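Local coordinates for iron-regulated ABC transporter siderophore-binding protein SirA (Staphylococcus aureus subsp. aureus, PDB 3MWF) that binds the ferric siderophore staphyloferrin B, probably to hand it to a membrane ABC transporter for iron uptake, at residues A158-V166 with L185-N193; D171-G179 with V200-L209. One frame throughout, in Å; residues are numbered along the deposited sequence.

Contact 1 (A158-V166 with L185-N193); sequences AWPLKASVV and LNDLGFKRN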
loop_
_atom_site.group_PDB
_atom_site.type_symbol
_atom_site.label_atom_id
_atom_site.label_comp_id
_atom_site.label_asym_id
_atom_site.label_seq_id
_atom_site.Cartn_x
_atom_site.Cartn_y
_atom_site.Cartn_z
ATOM N N ALA A 158 -12.241 -24.025 -9.790
ATOM C CA ALA A 158 -11.990 -23.480 -8.450
ATOM C C ALA A 158 -11.780 -21.955 -8.447
ATOM O O ALA A 158 -11.778 -21.349 -7.380
ATOM C CB ALA A 158 -10.832 -24.200 -7.740
ATOM N N TRP A 159 -11.591 -21.349 -9.619
ATOM C CA TRP A 159 -11.490 -19.884 -9.711
ATOM C C TRP A 159 -12.891 -19.263 -9.654
ATOM O O TRP A 159 -13.815 -19.754 -10.327
ATOM C CB TRP A 159 -10.726 -19.449 -10.985
ATOM C CG TRP A 159 -10.355 -17.982 -10.947
ATOM C CD1 TRP A 159 -10.935 -16.971 -11.650
ATOM C CD2 TRP A 159 -9.361 -17.373 -10.103
ATOM N NE1 TRP A 159 -10.344 -15.766 -11.317
ATOM C CE2 TRP A 159 -9.378 -15.993 -10.373
ATOM C CE3 TRP A 159 -8.456 -17.871 -9.155
ATOM C CZ2 TRP A 159 -8.525 -15.075 -9.702
ATOM C CZ3 TRP A 159 -7.600 -16.961 -8.483
ATOM C CH2 TRP A 159 -7.634 -15.588 -8.775
ATOM N N PRO A 160 -13.074 -18.181 -8.866
ATOM C CA PRO A 160 -12.044 -17.489 -8.036
ATOM C C PRO A 160 -11.793 -18.096 -6.658
ATOM O O PRO A 160 -12.730 -18.567 -5.990
ATOM C CB PRO A 160 -12.645 -16.095 -7.858
ATOM C CG PRO A 160 -14.176 -16.390 -7.786
ATOM C CD PRO A 160 -14.340 -17.415 -8.913
ATOM N N LEU A 161 -10.532 -18.050 -6.225
ATOM C CA LEU A 161 -10.137 -18.462 -4.897
ATOM C C LEU A 161 -10.510 -17.347 -3.925
ATOM O O LEU A 161 -10.487 -16.173 -4.286
ATOM C CB LEU A 161 -8.618 -18.674 -4.819
ATOM C CG LEU A 161 -8.039 -19.740 -5.751
ATOM C CD1 LEU A 161 -6.545 -19.868 -5.464
ATOM C CD2 LEU A 161 -8.786 -21.057 -5.566
ATOM N N LYS A 162 -10.812 -17.740 -2.702
ATOM C CA LYS A 162 -10.824 -16.781 -1.595
ATOM C C LYS A 162 -9.411 -16.611 -1.019
ATOM O O LYS A 162 -8.656 -17.577 -0.844
ATOM C CB LYS A 162 -11.817 -17.211 -0.525
ATOM C CG LYS A 162 -13.243 -17.021 -0.985
ATOM C CD LYS A 162 -14.232 -17.536 0.061
ATOM C CE LYS A 162 -14.595 -18.984 -0.157
ATOM N NZ LYS A 162 -15.524 -19.503 0.908
ATOM N N ALA A 163 -9.069 -15.358 -0.712
ATOM C CA ALA A 163 -7.736 -15.027 -0.178
ATOM C C ALA A 163 -7.908 -14.212 1.096
ATOM O O ALA A 163 -8.920 -13.526 1.272
ATOM C CB ALA A 163 -6.931 -14.201 -1.216
ATOM N N SER A 164 -6.931 -14.316 1.990
ATOM C CA SER A 164 -6.810 -13.300 3.070
ATOM C C SER A 164 -5.342 -12.957 3.215
ATOM O O SER A 164 -4.481 -13.777 2.900
ATOM C CB SER A 164 -7.399 -13.779 4.391
ATOM O OG SER A 164 -6.690 -14.882 4.945
ATOM N N VAL A 165 -5.089 -11.735 3.673
ATOM C CA VAL A 165 -3.743 -11.241 3.923
ATOM C C VAL A 165 -3.675 -10.990 5.428
ATOM O O VAL A 165 -4.372 -10.108 5.967
ATOM C CB VAL A 165 -3.486 -9.932 3.130
ATOM C CG1 VAL A 165 -2.066 -9.389 3.453
ATOM C CG2 VAL A 165 -3.636 -10.215 1.627
ATOM N N VAL A 166 -2.890 -11.812 6.110
ATOM C CA VAL A 166 -2.808 -11.790 7.585
ATOM C C VAL A 166 -1.461 -11.202 7.947
ATOM O O VAL A 166 -0.421 -11.673 7.443
ATOM C CB VAL A 166 -2.936 -13.211 8.160
ATOM C CG1 VAL A 166 -2.692 -13.235 9.669
ATOM C CG2 VAL A 166 -4.354 -13.795 7.816
ATOM N N LEU A 185 -5.488 -7.631 -4.482
ATOM C CA LEU A 185 -6.046 -8.977 -4.640
ATOM C C LEU A 185 -7.476 -8.897 -5.177
ATOM O O LEU A 185 -7.875 -9.750 -5.988
ATOM C CB LEU A 185 -6.000 -9.801 -3.350
ATOM C CG LEU A 185 -4.619 -10.102 -2.783
ATOM C CD1 LEU A 185 -4.761 -11.027 -1.594
ATOM C CD2 LEU A 185 -3.678 -10.670 -3.861
ATOM N N ASN A 186 -8.257 -7.941 -4.677
ATOM C CA ASN A 186 -9.614 -7.742 -5.195
ATOM C C ASN A 186 -9.593 -7.431 -6.724
ATOM O O ASN A 186 -10.382 -7.991 -7.505
ATOM C CB ASN A 186 -10.345 -6.619 -4.429
ATOM C CG ASN A 186 -11.854 -6.638 -4.687
ATOM O OD1 ASN A 186 -12.392 -5.843 -5.478
ATOM N ND2 ASN A 186 -12.525 -7.558 -4.052
ATOM N N ASP A 187 -8.671 -6.575 -7.156
ATOM C CA ASP A 187 -8.510 -6.292 -8.585
ATOM C C ASP A 187 -8.218 -7.561 -9.379
ATOM O O ASP A 187 -8.711 -7.740 -10.507
ATOM C CB ASP A 187 -7.341 -5.316 -8.808
ATOM C CG ASP A 187 -7.675 -3.874 -8.460
ATOM O OD1 ASP A 187 -8.852 -3.503 -8.257
ATOM O OD2 ASP A 187 -6.729 -3.074 -8.426
ATOM N N LEU A 188 -7.408 -8.425 -8.799
ATOM C CA LEU A 188 -6.955 -9.652 -9.452
ATOM C C LEU A 188 -8.029 -10.740 -9.518
ATOM O O LEU A 188 -7.817 -11.787 -10.115
ATOM C CB LEU A 188 -5.716 -10.174 -8.741
ATOM C CG LEU A 188 -4.525 -9.232 -8.866
ATOM C CD1 LEU A 188 -3.437 -9.729 -7.964
ATOM C CD2 LEU A 188 -4.029 -9.147 -10.366
ATOM N N GLY A 189 -9.166 -10.481 -8.880
ATOM C CA GLY A 189 -10.303 -11.410 -8.884
ATOM C C GLY A 189 -10.440 -12.375 -7.732
ATOM O O GLY A 189 -11.350 -13.216 -7.733
ATOM N N PHE A 190 -9.552 -12.276 -6.738
ATOM C CA PHE A 190 -9.683 -13.065 -5.531
ATOM C C PHE A 190 -10.897 -12.566 -4.787
ATOM O O PHE A 190 -11.198 -11.383 -4.846
ATOM C CB PHE A 190 -8.452 -12.897 -4.632
ATOM C CG PHE A 190 -7.214 -13.603 -5.166
ATOM C CD1 PHE A 190 -7.017 -14.966 -4.925
ATOM C CD2 PHE A 190 -6.257 -12.890 -5.887
ATOM C CE1 PHE A 190 -5.878 -15.620 -5.391
ATOM C CE2 PHE A 190 -5.092 -13.554 -6.395
ATOM C CZ PHE A 190 -4.914 -14.896 -6.149
ATOM N N LYS A 191 -11.560 -13.470 -4.076
ATOM C CA LYS A 191 -12.728 -13.110 -3.258
ATOM C C LYS A 191 -12.427 -13.322 -1.783
ATOM O O LYS A 191 -11.334 -13.763 -1.407
ATOM C CB LYS A 191 -13.952 -13.939 -3.678
ATOM C CG LYS A 191 -14.327 -13.755 -5.120
ATOM C CD LYS A 191 -14.609 -12.324 -5.483
ATOM C CE LYS A 191 -14.868 -12.146 -7.000
ATOM N NZ LYS A 191 -15.059 -10.721 -7.368
ATOM N N ARG A 192 -13.404 -12.971 -0.933
ATOM C CA ARG A 192 -13.242 -13.073 0.518
ATOM C C ARG A 192 -14.357 -13.922 1.106
ATOM O O ARG A 192 -15.469 -13.959 0.545
ATOM C CB ARG A 192 -13.329 -11.676 1.147
ATOM C CG ARG A 192 -12.359 -10.678 0.530
ATOM C CD ARG A 192 -12.402 -9.351 1.273
ATOM N NE ARG A 192 -11.550 -8.323 0.647
ATOM C CZ ARG A 192 -11.934 -7.442 -0.277
ATOM N NH1 ARG A 192 -13.199 -7.438 -0.737
ATOM N NH2 ARG A 192 -11.061 -6.555 -0.750
ATOM N N ASN A 193 -14.093 -14.566 2.237
ATOM C CA ASN A 193 -15.156 -15.299 2.938
ATOM C C ASN A 193 -16.264 -14.324 3.285
ATOM O O ASN A 193 -16.034 -13.119 3.406
ATOM C CB ASN A 193 -14.640 -16.102 4.141
ATOM C CG ASN A 193 -14.321 -15.242 5.338
ATOM O OD1 ASN A 193 -15.231 -14.644 5.963
ATOM N ND2 ASN A 193 -13.042 -15.198 5.712
HETATM O O HOH W 1 -11.248 -14.830 2.590
#
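The indole of Trp159 drives its six-membered ring edge-on into the phenyl face of Phe190, an example of an edge-to-face pair between two loops, just past the end of helix 179-187. Ring centroids lie 5.0 Å apart with planes at 73°, and CH2 sits over the middle of the phenyl ring. At chi1 -168° the indole swings away from the backbone N, back beside the carbonyl carbon, and CZ2 comes within 3.4 Å of Leu188 O at the indole rim. That carbonyl is buried without a hydrogen-bonding partner, just ahead of Gly189, whose positive phi closes helix 179-187 in a Schellman motif. Beyond the rings the packing stays close: the Ala163 methyl lies against Phe190 CD1 and Leu185 CD1, and Val165 CG2 meets the same leucine methyl at 3.5 Å. The backbones join in a single beta bridge, Lys191 N to Leu161 O (2.9 Å, 172°) and Ala163 N to Lys191 O (2.9 Å).

On the solvent side, where Pro160 and Lys191 are exposed, the side chains touch more sparsely. Pro160 CG rests on Lys191 CG at 3.8 Å, the Lys162 chain bends at chi3 as it passes the backbone of Asn193, and one water links Ala163 O to Asn193 N. The side chain of Asn193 caps the following helix and also reaches the Leu217 and Asn219 carbonyls. Helix 130-155 flanks Trp159 and Leu161, helix 277-290 packs on Leu185 and Leu188, and strand 222-227 pairs with strand 163-168 while Phe224 touches Ala163 and Leu185.

Contact 2 (D171-G179 with V200-L209); sequences DHTRIYAGG and VDNGKDIIQL. With SE8 (5-[(2-{[(3S)-5-{[(2S)-2-amino-2-carboxyethyl]amino}-3-carboxy-3-hydroxy-5-oxopentanoyl]amino}ethyl)amino]-2,5-dioxopentanoic acid), chain C.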
loop_
_atom_site.group_PDB
_atom_site.type_symbol
_atom_site.label_atom_id
_atom_site.label_comp_id
_atom_site.label_asym_id
_atom_site.label_seq_id
_atom_site.Cartn_x
_atom_site.Cartn_y
_atom_site.Cartn_z
ATOM N N ASP A 171 1.908 -6.859 18.943
ATOM C CA ASP A 171 0.952 -6.992 20.061
ATOM C C ASP A 171 -0.480 -7.255 19.575
ATOM O O ASP A 171 -1.433 -7.161 20.357
ATOM C CB ASP A 171 0.983 -5.730 20.944
ATOM C CG ASP A 171 0.656 -4.449 20.158
ATOM O OD1 ASP A 171 0.311 -4.522 18.940
ATOM O OD2 ASP A 171 0.769 -3.347 20.749
ATOM N N HIS A 172 -0.628 -7.576 18.286
ATOM C CA HIS A 172 -1.940 -7.903 17.709
ATOM C C HIS A 172 -1.745 -8.460 16.313
ATOM O O HIS A 172 -0.617 -8.552 15.835
ATOM C CB HIS A 172 -2.909 -6.685 17.700
ATOM C CG HIS A 172 -2.576 -5.615 16.694
ATOM N ND1 HIS A 172 -1.545 -4.715 16.877
ATOM C CD2 HIS A 172 -3.165 -5.278 15.515
ATOM C CE1 HIS A 172 -1.502 -3.878 15.852
ATOM N NE2 HIS A 172 -2.479 -4.192 15.013
ATOM N N THR A 173 -2.846 -8.819 15.657
ATOM C CA THR A 173 -2.779 -9.346 14.321
ATOM C C THR A 173 -3.781 -8.564 13.474
ATOM O O THR A 173 -4.811 -8.139 13.987
ATOM C CB THR A 173 -3.098 -10.852 14.306
ATOM O OG1 THR A 173 -2.083 -11.554 15.050
ATOM C CG2 THR A 173 -3.151 -11.407 12.880
ATOM N N ARG A 174 -3.457 -8.325 12.216
ATOM C CA ARG A 174 -4.385 -7.630 11.316
ATOM C C ARG A 174 -4.798 -8.475 10.120
ATOM O O ARG A 174 -4.066 -9.357 9.698
ATOM C CB ARG A 174 -3.734 -6.348 10.789
ATOM C CG ARG A 174 -3.568 -5.272 11.899
ATOM C CD ARG A 174 -2.799 -4.111 11.306
ATOM N NE ARG A 174 -2.562 -3.084 12.335
ATOM C CZ ARG A 174 -2.213 -1.835 12.029
ATOM N NH1 ARG A 174 -1.993 -1.505 10.753
ATOM N NH2 ARG A 174 -2.021 -0.935 13.009
ATOM N N ILE A 175 -5.973 -8.190 9.567
ATOM C CA ILE A 175 -6.280 -8.719 8.222
ATOM C C ILE A 175 -6.377 -7.522 7.306
ATOM O O ILE A 175 -7.157 -6.605 7.584
ATOM C CB ILE A 175 -7.646 -9.480 8.186
ATOM C CG1 ILE A 175 -7.634 -10.595 9.227
ATOM C CG2 ILE A 175 -7.916 -9.972 6.739
ATOM C CD1 ILE A 175 -9.072 -11.283 9.418
ATOM N N TYR A 176 -5.581 -7.508 6.226
ATOM C CA TYR A 176 -5.650 -6.435 5.234
ATOM C C TYR A 176 -6.673 -6.889 4.204
ATOM O O TYR A 176 -6.318 -7.408 3.160
ATOM C CB TYR A 176 -4.262 -6.129 4.616
ATOM C CG TYR A 176 -3.438 -5.302 5.550
ATOM C CD1 TYR A 176 -2.933 -5.854 6.728
ATOM C CD2 TYR A 176 -3.184 -3.948 5.270
ATOM C CE1 TYR A 176 -2.208 -5.069 7.648
ATOM C CE2 TYR A 176 -2.460 -3.160 6.165
ATOM C CZ TYR A 176 -1.973 -3.725 7.353
ATOM O OH TYR A 176 -1.259 -2.987 8.270
ATOM N N ALA A 177 -7.950 -6.729 4.565
ATOM C CA ALA A 177 -9.080 -7.145 3.729
ATOM C C ALA A 177 -9.150 -6.255 2.503
ATOM O O ALA A 177 -9.182 -6.732 1.361
ATOM C CB ALA A 177 -10.394 -7.080 4.553
ATOM N N GLY A 178 -9.118 -4.954 2.774
ATOM C CA GLY A 178 -8.775 -3.928 1.812
ATOM C C GLY A 178 -7.337 -3.520 2.099
ATOM O O GLY A 178 -6.442 -4.368 2.261
ATOM N N GLY A 179 -7.110 -2.226 2.204
ATOM C CA GLY A 179 -5.744 -1.759 2.332
ATOM C C GLY A 179 -4.945 -2.056 1.068
ATOM O O GLY A 179 -5.510 -2.403 0.012
ATOM N N VAL A 200 -15.739 -5.534 4.902
ATOM C CA VAL A 200 -15.375 -4.644 3.822
ATOM C C VAL A 200 -16.583 -3.833 3.356
ATOM O O VAL A 200 -16.472 -2.622 3.154
ATOM C CB VAL A 200 -14.709 -5.427 2.658
ATOM C CG1 VAL A 200 -14.507 -4.531 1.437
ATOM C CG2 VAL A 200 -13.361 -5.992 3.157
ATOM N N ASP A 201 -17.724 -4.494 3.217
ATOM C CA ASP A 201 -18.951 -3.802 2.786
ATOM C C ASP A 201 -19.382 -2.741 3.807
ATOM O O ASP A 201 -20.059 -1.764 3.435
ATOM C CB ASP A 201 -20.086 -4.791 2.589
ATOM C CG ASP A 201 -19.863 -5.750 1.430
ATOM O OD1 ASP A 201 -19.063 -5.497 0.506
ATOM O OD2 ASP A 201 -20.562 -6.763 1.445
ATOM N N ASN A 202 -19.000 -2.930 5.070
ATOM C CA ASN A 202 -19.285 -1.981 6.164
ATOM C C ASN A 202 -18.229 -0.883 6.265
ATOM O O ASN A 202 -18.226 -0.088 7.217
ATOM C CB ASN A 202 -19.399 -2.715 7.501
ATOM C CG ASN A 202 -20.626 -3.598 7.580
ATOM O OD1 ASN A 202 -21.560 -3.440 6.802
ATOM N ND2 ASN A 202 -20.628 -4.544 8.526
ATOM N N GLY A 203 -17.347 -0.825 5.275
ATOM C CA GLY A 203 -16.337 0.228 5.201
ATOM C C GLY A 203 -15.025 -0.070 5.898
ATOM O O GLY A 203 -14.164 0.822 6.005
ATOM N N LYS A 204 -14.848 -1.300 6.392
ATOM C CA LYS A 204 -13.567 -1.651 7.002
ATOM C C LYS A 204 -12.558 -2.021 5.895
ATOM O O LYS A 204 -12.922 -2.652 4.874
ATOM C CB LYS A 204 -13.709 -2.759 8.034
ATOM C CG LYS A 204 -14.611 -2.373 9.235
ATOM C CD LYS A 204 -14.352 -3.234 10.457
ATOM C CE LYS A 204 -13.040 -2.877 11.161
ATOM N NZ LYS A 204 -12.938 -3.537 12.502
ATOM N N ASP A 205 -11.317 -1.598 6.085
ATOM C CA ASP A 205 -10.219 -1.890 5.154
ATOM C C ASP A 205 -9.217 -2.817 5.874
ATOM O O ASP A 205 -8.825 -3.881 5.366
ATOM C CB ASP A 205 -9.423 -0.618 4.794
ATOM C CG ASP A 205 -10.236 0.464 4.096
ATOM O OD1 ASP A 205 -10.954 0.185 3.106
ATOM O OD2 ASP A 205 -10.104 1.636 4.531
ATOM N N ILE A 206 -8.794 -2.400 7.066
ATOM C CA ILE A 206 -7.742 -3.110 7.787
ATOM C C ILE A 206 -8.352 -3.460 9.120
ATOM O O ILE A 206 -8.772 -2.560 9.863
ATOM C CB ILE A 206 -6.496 -2.206 7.964
ATOM C CG1 ILE A 206 -5.924 -1.865 6.577
ATOM C CG2 ILE A 206 -5.440 -2.914 8.884
ATOM C CD1 ILE A 206 -4.950 -0.673 6.530
ATOM N N ILE A 207 -8.467 -4.752 9.400
ATOM C CA ILE A 207 -9.117 -5.236 10.612
ATOM C C ILE A 207 -8.088 -5.579 11.668
ATOM O O ILE A 207 -7.219 -6.417 11.433
ATOM C CB ILE A 207 -9.959 -6.478 10.294
ATOM C CG1 ILE A 207 -10.973 -6.116 9.211
ATOM C CG2 ILE A 207 -10.644 -7.012 11.550
ATOM C CD1 ILE A 207 -11.505 -7.271 8.502
ATOM N N GLN A 208 -8.169 -4.925 12.830
ATOM C CA GLN A 208 -7.251 -5.251 13.908
ATOM C C GLN A 208 -7.921 -6.308 14.735
ATOM O O GLN A 208 -9.122 -6.180 15.051
ATOM C CB GLN A 208 -6.988 -4.026 14.771
ATOM C CG GLN A 208 -6.267 -2.980 14.031
ATOM C CD GLN A 208 -5.569 -1.986 14.968
ATOM O OE1 GLN A 208 -4.711 -1.242 14.523
ATOM N NE2 GLN A 208 -5.937 -1.984 16.280
ATOM N N LEU A 209 -7.202 -7.389 15.012
ATOM C CA LEU A 209 -7.716 -8.448 15.865
ATOM C C LEU A 209 -6.881 -8.612 17.103
ATOM O O LEU A 209 -5.637 -8.621 17.044
ATOM C CB LEU A 209 -7.720 -9.766 15.113
ATOM C CG LEU A 209 -8.574 -9.752 13.856
ATOM C CD1 LEU A 209 -8.427 -11.072 13.164
ATOM C CD2 LEU A 209 -10.062 -9.459 14.225
HETATM C C1 SE8 C . 1.614 3.840 11.732
HETATM C C2 SE8 C . 2.073 2.430 11.976
HETATM C C3 SE8 C . 3.277 2.097 11.109
HETATM N N4 SE8 C . 2.963 2.075 9.684
HETATM C C5 SE8 C . 2.634 0.963 9.058
HETATM C C6 SE8 C . 2.172 1.100 7.629
HETATM C C7 SE8 C . 0.684 1.449 7.569
HETATM C C8 SE8 C . 0.323 1.745 6.102
HETATM C C9 SE8 C . -1.174 1.895 5.838
HETATM N N10 SE8 C . -1.921 2.459 6.784
HETATM C C11 SE8 C . -3.334 2.640 6.536
HETATM C C12 SE8 C . -3.707 4.112 6.570
HETATM N N13 SE8 C . -5.135 4.312 6.778
HETATM C C14 SE8 C . -5.742 4.300 8.002
HETATM C C15 SE8 C . -4.917 4.488 9.241
HETATM C C16 SE8 C . -4.344 3.112 9.467
HETATM C C17 SE8 C . -2.988 3.062 10.099
HETATM C C18 SE8 C . -2.944 2.256 11.308
HETATM O O19 SE8 C . 2.297 4.783 12.211
HETATM O O20 SE8 C . 0.546 4.015 11.111
HETATM N N21 SE8 C . 0.955 1.507 11.697
HETATM O O22 SE8 C . 2.677 -0.142 9.563
HETATM C C23 SE8 C . -0.143 0.317 8.153
HETATM O O24 SE8 C . -0.321 -0.728 7.479
HETATM O O25 SE8 C . -0.653 0.445 9.294
HETATM O O26 SE8 C . 0.445 2.591 8.411
HETATM O O27 SE8 C . -1.638 1.513 4.769
HETATM O O28 SE8 C . -6.936 4.112 8.143
HETATM O O29 SE8 C . -1.976 3.532 9.571
HETATM O O30 SE8 C . -1.872 1.757 11.632
HETATM O O31 SE8 C . -3.995 2.049 11.967
HETATM O O HOH W 2 -9.510 -0.732 1.211
#
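Arg174 and Tyr176, flanked by Gln208 and Ile206 of the facing strand, share one carboxylate of staphyloferrin B, a compact case of one face of a sheet turned into an anion site. Tyr176 OH donates to SE8 O24 at 2.6 Å, and Arg174 NH1 to SE8 O25 at 2.8 Å; NH2 adds a bond to O30 of a second carboxylate. While donating to the ligand, Tyr176 OH also accepts from Arg174 NH1 (3.0 Å). Beside them runs a chain of hydrogen bonds: Arg174 NE donates to His172 NE2 (2.9 Å), within 12° of both flat groups' planes, and His172 ND1 to Asp171 OD1 (2.8 Å). With chi1 at 72°, His172 turns its ring toward the arginine; histidine, phenol and ligand together hold the guanidinium. Gln208 lies alongside Arg174, amide and guanidinium planes 29° apart.

Strands 173-176 and 206-209 pair antiparallel, Thr173 with Leu209 and Ile175 with Ile207 hydrogen-bonded. Ile206 lays CG2 over the phenol face of Tyr176, 4.0 Å from its centroid, and CD1 against the ligand. On the opposite face of the sheet, with Thr173 and Ile207, Ile175 CD1 meets Leu209 CD1.

Such positive charge, with Arg93 and Arg169, would probably offset the negative charge of the siderophore's carboxylates.

In the fold
Both contacts draw on one mixed sheet, where strands 163-168 and 173-176 are neighbours: Val165 O accepts from Tyr176 N, and Val166 packs on Thr173. Their segments alternate along the chain, and Arg192 of contact 1 donates to Ala177 O of contact 2, tying the loop beyond helix 179-187 to the turn before it. Contact 1, partly buried and about 17 Å from the centre of the chain, joins a strand's approach to a helix end through aromatic and aliphatic packing. Contact 2, more buried and about 13 Å from that centre, joins two strands; helices 194-201 and 236-246 cover its face with Ile175, Ile207 and Leu209, while Arg174 and Tyr176 line the ligand pocket.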